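D-threo-3-hydroxyaspartate dehydratase (Delftia, PDB 3WQC) catalyses the pyridoxal-phosphate-dependent removal of ammonia from D-threo-3-hydroxyaspartate to give oxaloacetate, and also acts on L-threo- and L-erythro-3-hydroxyaspartate and D-serine. Local coordinates at residues V179-T191 / R244-I258. Residues are numbered along the deposited sequence; the frame is centred on the assembly and turned at random.
With PLP (pyridoxal-5'-phosphate), chain J.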
loop_
_atom_site.group_PDB
_atom_site.type_symbol
_atom_site.label_atom_id
_atom_site.label_comp_id
_atom_site.label_asym_id
_atom_site.label_seq_id
_atom_site.Cartn_x
_atom_site.Cartn_y
_atom_site.Cartn_z
ATOM N N VAL B 179 -11.661 -3.042 -29.686
ATOM C CA VAL B 179 -11.666 -1.806 -28.905
ATOM C C VAL B 179 -12.058 -2.158 -27.481
ATOM O O VAL B 179 -12.785 -3.150 -27.228
ATOM C CB VAL B 179 -12.673 -0.735 -29.428
ATOM C CG1 VAL B 179 -12.096 -0.147 -30.723
ATOM C CG2 VAL B 179 -14.085 -1.322 -29.711
ATOM N N LEU B 180 -11.607 -1.350 -26.503
ATOM C CA LEU B 180 -12.029 -1.585 -25.142
ATOM C C LEU B 180 -12.244 -0.230 -24.462
ATOM O O LEU B 180 -11.589 0.778 -24.849
ATOM C CB LEU B 180 -11.013 -2.425 -24.309
ATOM C CG LEU B 180 -9.715 -1.716 -23.874
ATOM C CD1 LEU B 180 -9.049 -2.528 -22.726
ATOM C CD2 LEU B 180 -8.690 -1.527 -25.027
ATOM N N THR B 181 -13.058 -0.220 -23.395
ATOM C CA THR B 181 -13.241 0.986 -22.626
ATOM C C THR B 181 -13.434 0.557 -21.169
ATOM O O THR B 181 -13.910 -0.594 -20.933
ATOM C CB THR B 181 -14.468 1.842 -23.102
ATOM O OG1 THR B 181 -14.357 3.115 -22.427
ATOM C CG2 THR B 181 -15.769 1.183 -22.786
ATOM N N HIS B 182 -13.089 1.452 -20.226
ATOM C CA HIS B 182 -13.362 1.225 -18.824
ATOM C C HIS B 182 -14.014 2.418 -18.280
ATOM O O HIS B 182 -13.369 3.535 -18.188
ATOM C CB HIS B 182 -11.990 1.018 -18.141
ATOM C CG HIS B 182 -12.019 0.985 -16.636
ATOM N ND1 HIS B 182 -12.737 0.043 -15.862
ATOM C CD2 HIS B 182 -11.368 1.835 -15.710
ATOM C CE1 HIS B 182 -12.447 0.309 -14.516
ATOM N NE2 HIS B 182 -11.690 1.375 -14.436
ATOM N N ALA B 183 -15.303 2.303 -17.862
ATOM C CA ALA B 183 -15.999 3.519 -17.411
ATOM C C ALA B 183 -15.760 3.729 -15.912
ATOM O O ALA B 183 -16.663 3.519 -15.078
ATOM C CB ALA B 183 -17.480 3.495 -17.783
ATOM N N GLY B 184 -14.521 4.050 -15.517
ATOM C CA GLY B 184 -14.108 4.165 -14.090
ATOM C C GLY B 184 -14.792 5.288 -13.341
ATOM O O GLY B 184 -14.737 5.318 -12.101
ATOM N N SER B 185 -15.475 6.194 -14.051
ATOM C CA SER B 185 -16.226 7.256 -13.386
ATOM C C SER B 185 -17.435 6.628 -12.707
ATOM O O SER B 185 -18.048 7.344 -11.881
ATOM C CB SER B 185 -16.736 8.336 -14.353
ATOM O OG SER B 185 -17.754 7.814 -15.232
ATOM N N SER B 186 -17.748 5.341 -12.916
ATOM C CA SER B 186 -18.853 4.675 -12.193
ATOM C C SER B 186 -18.607 4.713 -10.651
ATOM O O SER B 186 -19.591 4.625 -9.861
ATOM C CB SER B 186 -19.030 3.241 -12.683
ATOM O OG SER B 186 -17.892 2.441 -12.268
ATOM N N TYR B 187 -17.356 4.899 -10.233
ATOM C CA TYR B 187 -17.050 4.863 -8.779
ATOM C C TYR B 187 -17.483 6.111 -8.102
ATOM O O TYR B 187 -17.505 6.161 -6.880
ATOM C CB TYR B 187 -15.555 4.682 -8.598
ATOM C CG TYR B 187 -15.125 3.219 -8.730
ATOM C CD1 TYR B 187 -15.394 2.426 -9.878
ATOM C CD2 TYR B 187 -14.390 2.612 -7.681
ATOM C CE1 TYR B 187 -14.936 1.109 -9.987
ATOM C CE2 TYR B 187 -13.967 1.282 -7.781
ATOM C CZ TYR B 187 -14.217 0.538 -8.913
ATOM O OH TYR B 187 -13.800 -0.767 -8.963
ATOM N N GLU B 188 -17.876 7.137 -8.887
ATOM C CA GLU B 188 -18.386 8.386 -8.290
ATOM C C GLU B 188 -19.901 8.306 -8.086
ATOM O O GLU B 188 -20.467 9.278 -7.534
ATOM C CB GLU B 188 -18.024 9.569 -9.205
ATOM C CG GLU B 188 -16.495 9.878 -9.299
ATOM C CD GLU B 188 -16.131 10.464 -10.663
ATOM O OE1 GLU B 188 -16.939 11.214 -11.289
ATOM O OE2 GLU B 188 -15.032 10.132 -11.156
ATOM N N LEU B 189 -20.580 7.231 -8.494
ATOM C CA LEU B 189 -22.059 7.190 -8.501
ATOM C C LEU B 189 -22.534 6.366 -7.312
ATOM O O LEU B 189 -21.736 5.613 -6.699
ATOM C CB LEU B 189 -22.557 6.491 -9.797
ATOM C CG LEU B 189 -22.108 7.331 -11.047
ATOM C CD1 LEU B 189 -22.574 6.655 -12.341
ATOM C CD2 LEU B 189 -22.475 8.825 -10.976
ATOM N N ASP B 190 -23.831 6.446 -7.032
ATOM C CA ASP B 190 -24.406 5.744 -5.898
ATOM C C ASP B 190 -25.898 5.487 -5.974
ATOM O O ASP B 190 -26.527 5.220 -4.915
ATOM C CB ASP B 190 -24.010 6.399 -4.534
ATOM C CG ASP B 190 -24.567 7.796 -4.382
ATOM O OD1 ASP B 190 -25.431 8.159 -5.189
ATOM O OD2 ASP B 190 -24.307 8.475 -3.343
ATOM N N THR B 191 -26.450 5.533 -7.204
ATOM C CA THR B 191 -27.844 5.181 -7.438
ATOM C C THR B 191 -27.938 4.212 -8.575
ATOM O O THR B 191 -27.123 4.301 -9.500
ATOM C CB THR B 191 -28.715 6.409 -7.729
ATOM O OG1 THR B 191 -28.232 7.070 -8.891
ATOM C CG2 THR B 191 -28.710 7.425 -6.542
ATOM N N ARG B 244 -15.175 -6.884 -18.691
ATOM C CA ARG B 244 -14.056 -7.027 -17.754
ATOM C C ARG B 244 -14.527 -6.468 -16.389
ATOM O O ARG B 244 -15.026 -5.332 -16.289
ATOM C CB ARG B 244 -12.860 -6.135 -18.245
ATOM C CG ARG B 244 -12.484 -6.544 -19.694
ATOM C CD ARG B 244 -11.192 -5.798 -20.154
ATOM N NE ARG B 244 -11.214 -4.392 -19.692
ATOM C CZ ARG B 244 -12.049 -3.435 -20.141
ATOM N NH1 ARG B 244 -12.752 -3.631 -21.279
ATOM N NH2 ARG B 244 -12.171 -2.274 -19.492
ATOM N N ALA B 245 -14.300 -7.243 -15.350
ATOM C CA ALA B 245 -14.622 -6.752 -13.971
ATOM C C ALA B 245 -13.660 -7.512 -13.066
ATOM O O ALA B 245 -13.237 -8.638 -13.385
ATOM C CB ALA B 245 -16.053 -7.158 -13.565
ATOM N N GLY B 246 -13.235 -6.829 -12.017
ATOM C CA GLY B 246 -12.212 -7.458 -11.118
ATOM C C GLY B 246 -12.601 -7.380 -9.651
ATOM O O GLY B 246 -12.469 -8.408 -8.958
ATOM N N VAL B 247 -12.954 -6.206 -9.122
ATOM C CA VAL B 247 -13.056 -6.066 -7.640
ATOM C C VAL B 247 -14.216 -6.912 -7.155
ATOM O O VAL B 247 -14.207 -7.297 -5.971
ATOM C CB VAL B 247 -13.185 -4.604 -7.186
ATOM C CG1 VAL B 247 -14.550 -3.967 -7.590
ATOM C CG2 VAL B 247 -12.877 -4.499 -5.689
ATOM N N TYR B 248 -15.208 -7.197 -7.997
ATOM C CA TYR B 248 -16.380 -8.000 -7.580
ATOM C C TYR B 248 -15.989 -9.317 -6.913
ATOM O O TYR B 248 -16.820 -9.889 -6.183
ATOM C CB TYR B 248 -17.285 -8.288 -8.822
ATOM C CG TYR B 248 -16.721 -9.450 -9.616
ATOM C CD1 TYR B 248 -15.694 -9.290 -10.569
ATOM C CD2 TYR B 248 -17.203 -10.781 -9.414
ATOM C CE1 TYR B 248 -15.135 -10.364 -11.241
ATOM C CE2 TYR B 248 -16.622 -11.843 -10.050
ATOM C CZ TYR B 248 -15.653 -11.666 -11.006
ATOM O OH TYR B 248 -15.104 -12.729 -11.678
ATOM N N VAL B 249 -14.851 -9.904 -7.225
ATOM C CA VAL B 249 -14.508 -11.197 -6.697
ATOM C C VAL B 249 -14.560 -11.158 -5.165
ATOM O O VAL B 249 -15.014 -12.175 -4.516
ATOM C CB VAL B 249 -13.154 -11.738 -7.285
ATOM C CG1 VAL B 249 -11.916 -10.929 -6.802
ATOM C CG2 VAL B 249 -12.941 -13.234 -6.965
ATOM N N PHE B 250 -14.118 -10.021 -4.597
ATOM C CA PHE B 250 -14.213 -9.834 -3.140
ATOM C C PHE B 250 -15.226 -8.826 -2.686
ATOM O O PHE B 250 -15.739 -8.912 -1.539
ATOM C CB PHE B 250 -12.822 -9.414 -2.545
ATOM C CG PHE B 250 -11.708 -10.403 -2.871
ATOM C CD1 PHE B 250 -11.922 -11.829 -2.892
ATOM C CD2 PHE B 250 -10.415 -9.915 -3.079
ATOM C CE1 PHE B 250 -10.851 -12.724 -3.150
ATOM C CE2 PHE B 250 -9.355 -10.812 -3.301
ATOM C CZ PHE B 250 -9.570 -12.194 -3.370
ATOM N N PHE B 251 -15.483 -7.779 -3.486
ATOM C CA PHE B 251 -16.157 -6.582 -3.063
ATOM C C PHE B 251 -15.426 -5.864 -1.912
ATOM O O PHE B 251 -14.361 -6.347 -1.468
ATOM C CB PHE B 251 -17.691 -6.794 -2.730
ATOM C CG PHE B 251 -18.513 -7.114 -3.955
ATOM C CD1 PHE B 251 -18.639 -6.141 -4.972
ATOM C CD2 PHE B 251 -19.194 -8.328 -4.067
ATOM C CE1 PHE B 251 -19.502 -6.366 -6.071
ATOM C CE2 PHE B 251 -20.033 -8.574 -5.191
ATOM C CZ PHE B 251 -20.179 -7.574 -6.163
ATOM N N ASP B 252 -15.965 -4.725 -1.502
ATOM C CA ASP B 252 -15.370 -3.876 -0.491
ATOM C C ASP B 252 -16.339 -2.813 -0.102
ATOM O O ASP B 252 -17.514 -2.821 -0.595
ATOM C CB ASP B 252 -13.986 -3.339 -0.946
ATOM C CG ASP B 252 -14.080 -2.478 -2.217
ATOM O OD1 ASP B 252 -15.169 -1.858 -2.407
ATOM O OD2 ASP B 252 -13.107 -2.421 -3.004
ATOM N N LEU B 253 -15.959 -1.923 0.826
ATOM C CA LEU B 253 -16.923 -0.946 1.311
ATOM C C LEU B 253 -17.208 0.190 0.320
ATOM O O LEU B 253 -18.310 0.742 0.291
ATOM C CB LEU B 253 -16.447 -0.312 2.618
ATOM C CG LEU B 253 -16.366 -1.385 3.770
ATOM C CD1 LEU B 253 -15.581 -0.738 4.922
ATOM C CD2 LEU B 253 -17.787 -1.772 4.194
ATOM N N VAL B 254 -16.231 0.501 -0.544
ATOM C CA VAL B 254 -16.507 1.468 -1.648
ATOM C C VAL B 254 -17.627 0.866 -2.540
ATOM O O VAL B 254 -18.569 1.597 -2.877
ATOM C CB VAL B 254 -15.224 1.731 -2.455
ATOM C CG1 VAL B 254 -15.539 2.312 -3.834
ATOM C CG2 VAL B 254 -14.387 2.708 -1.639
ATOM N N MET B 255 -17.596 -0.416 -2.868
ATOM C CA MET B 255 -18.658 -1.059 -3.681
ATOM C C MET B 255 -19.971 -1.081 -2.929
ATOM O O MET B 255 -21.052 -0.869 -3.535
ATOM C CB MET B 255 -18.318 -2.495 -4.111
ATOM C CG MET B 255 -17.176 -2.557 -5.140
ATOM S SD MET B 255 -17.617 -1.932 -6.777
ATOM C CE MET B 255 -16.477 -0.589 -7.121
ATOM N N ARG B 256 -19.929 -1.354 -1.629
ATOM C CA ARG B 256 -21.146 -1.331 -0.785
ATOM C C ARG B 256 -21.777 0.074 -0.884
ATOM O O ARG B 256 -23.024 0.213 -1.093
ATOM C CB ARG B 256 -20.766 -1.635 0.672
ATOM C CG ARG B 256 -21.987 -1.658 1.584
ATOM C CD ARG B 256 -22.207 -0.256 2.186
ATOM N NE ARG B 256 -23.167 -0.280 3.290
ATOM C CZ ARG B 256 -23.572 0.815 3.955
ATOM N NH1 ARG B 256 -23.102 2.046 3.648
ATOM N NH2 ARG B 256 -24.448 0.671 4.960
ATOM N N ASN B 257 -20.978 1.155 -0.781
ATOM C CA ASN B 257 -21.496 2.488 -0.848
ATOM C C ASN B 257 -22.017 2.878 -2.254
ATOM O O ASN B 257 -22.983 3.677 -2.367
ATOM C CB ASN B 257 -20.492 3.497 -0.409
ATOM C CG ASN B 257 -20.356 3.556 1.102
ATOM O OD1 ASN B 257 -21.311 3.187 1.823
ATOM N ND2 ASN B 257 -19.249 4.143 1.591
ATOM N N ILE B 258 -21.402 2.318 -3.306
ATOM C CA ILE B 258 -21.886 2.565 -4.668
ATOM C C ILE B 258 -23.266 1.911 -4.798
ATOM O O ILE B 258 -24.122 2.428 -5.572
ATOM C CB ILE B 258 -20.878 1.986 -5.730
ATOM C CG1 ILE B 258 -19.691 2.944 -5.759
ATOM C CG2 ILE B 258 -21.526 1.953 -7.165
ATOM C CD1 ILE B 258 -18.462 2.258 -6.410
HETATM N N1 PLP J . -10.767 -2.682 -16.960
HETATM C C2 PLP J . -9.676 -1.924 -16.732
HETATM C C2A PLP J . -8.910 -1.308 -17.881
HETATM C C3 PLP J . -9.240 -1.724 -15.371
HETATM O O3 PLP J . -8.153 -1.000 -15.152
HETATM C C4 PLP J . -10.016 -2.327 -14.318
HETATM C C4A PLP J . -9.570 -2.167 -12.973
HETATM C C5 PLP J . -11.156 -3.114 -14.657
HETATM C C6 PLP J . -11.540 -3.204 -16.003
HETATM C C5A PLP J . -12.004 -3.761 -13.590
HETATM O O4P PLP J . -12.709 -2.685 -12.814
HETATM P P PLP J . -13.335 -3.105 -11.401
HETATM O O1P PLP J . -14.080 -4.351 -11.705
HETATM O O2P PLP J . -14.233 -1.961 -11.082
HETATM O O3P PLP J . -12.250 -3.369 -10.439
HETATM O O HOH W 1 -22.006 6.764 -1.547
HETATM O O HOH W 2 -25.690 3.663 -2.778
#
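L180 lays CD1 over one face of the R244 guanidinium, 4.1 Å from CZ, where two loops at the C-terminal ends of parallel barrel strands converge on the cofactor of this alanine-racemase-like fold type III TIM barrel. The next residue supplies the anchor: R244 NH2 gives a bond of 2.8 Å to T181 O, with a weaker one from NH1. T181 O lies in the plane of the guanidinium, but NH2 comes to it from above the carbonyl plane. A bend at chi3 (-40°) turns the neighbouring edge, NE and NH2, to the pyridine: NH2 also donates to PLP N1 (2.9 Å), and NE adds a weak bond; S224 takes a further bond from NH1. An arginine facing N1 would be expected to disfavour protonation of the ring nitrogen, as in alanine racemase. A leucine in place of R244 would probably leave T181 O and PLP N1 without their shared donor, and the pyridine less firmly fixed in its plane. H182, with CG anti to the backbone N (chi1 171°), lays one face of its imidazole against the pyridine, PLP C3 lying over the centre of the imidazole, while ND1 is hydrogen-bonded to G226 O. Farther on, the Y187 hydroxyl donates to phosphate oxygen O2P across a very short 2.5 Å, and the backbone N of G246 and of V247 hold other phosphate oxygens. From helix 253-258, I258 CD1 lies over one face of the tyrosine ring, 4.2 Å from Y187 CG, and V254 CG1 packs obliquely against CD2 at 4.0 Å. L189 O rests against I258 CG1. At D190 the packing gives way to water: one molecule bridges D190 O and N257 O, and D190 CA makes a CA-H...O contact of 3.3 Å with I258 O.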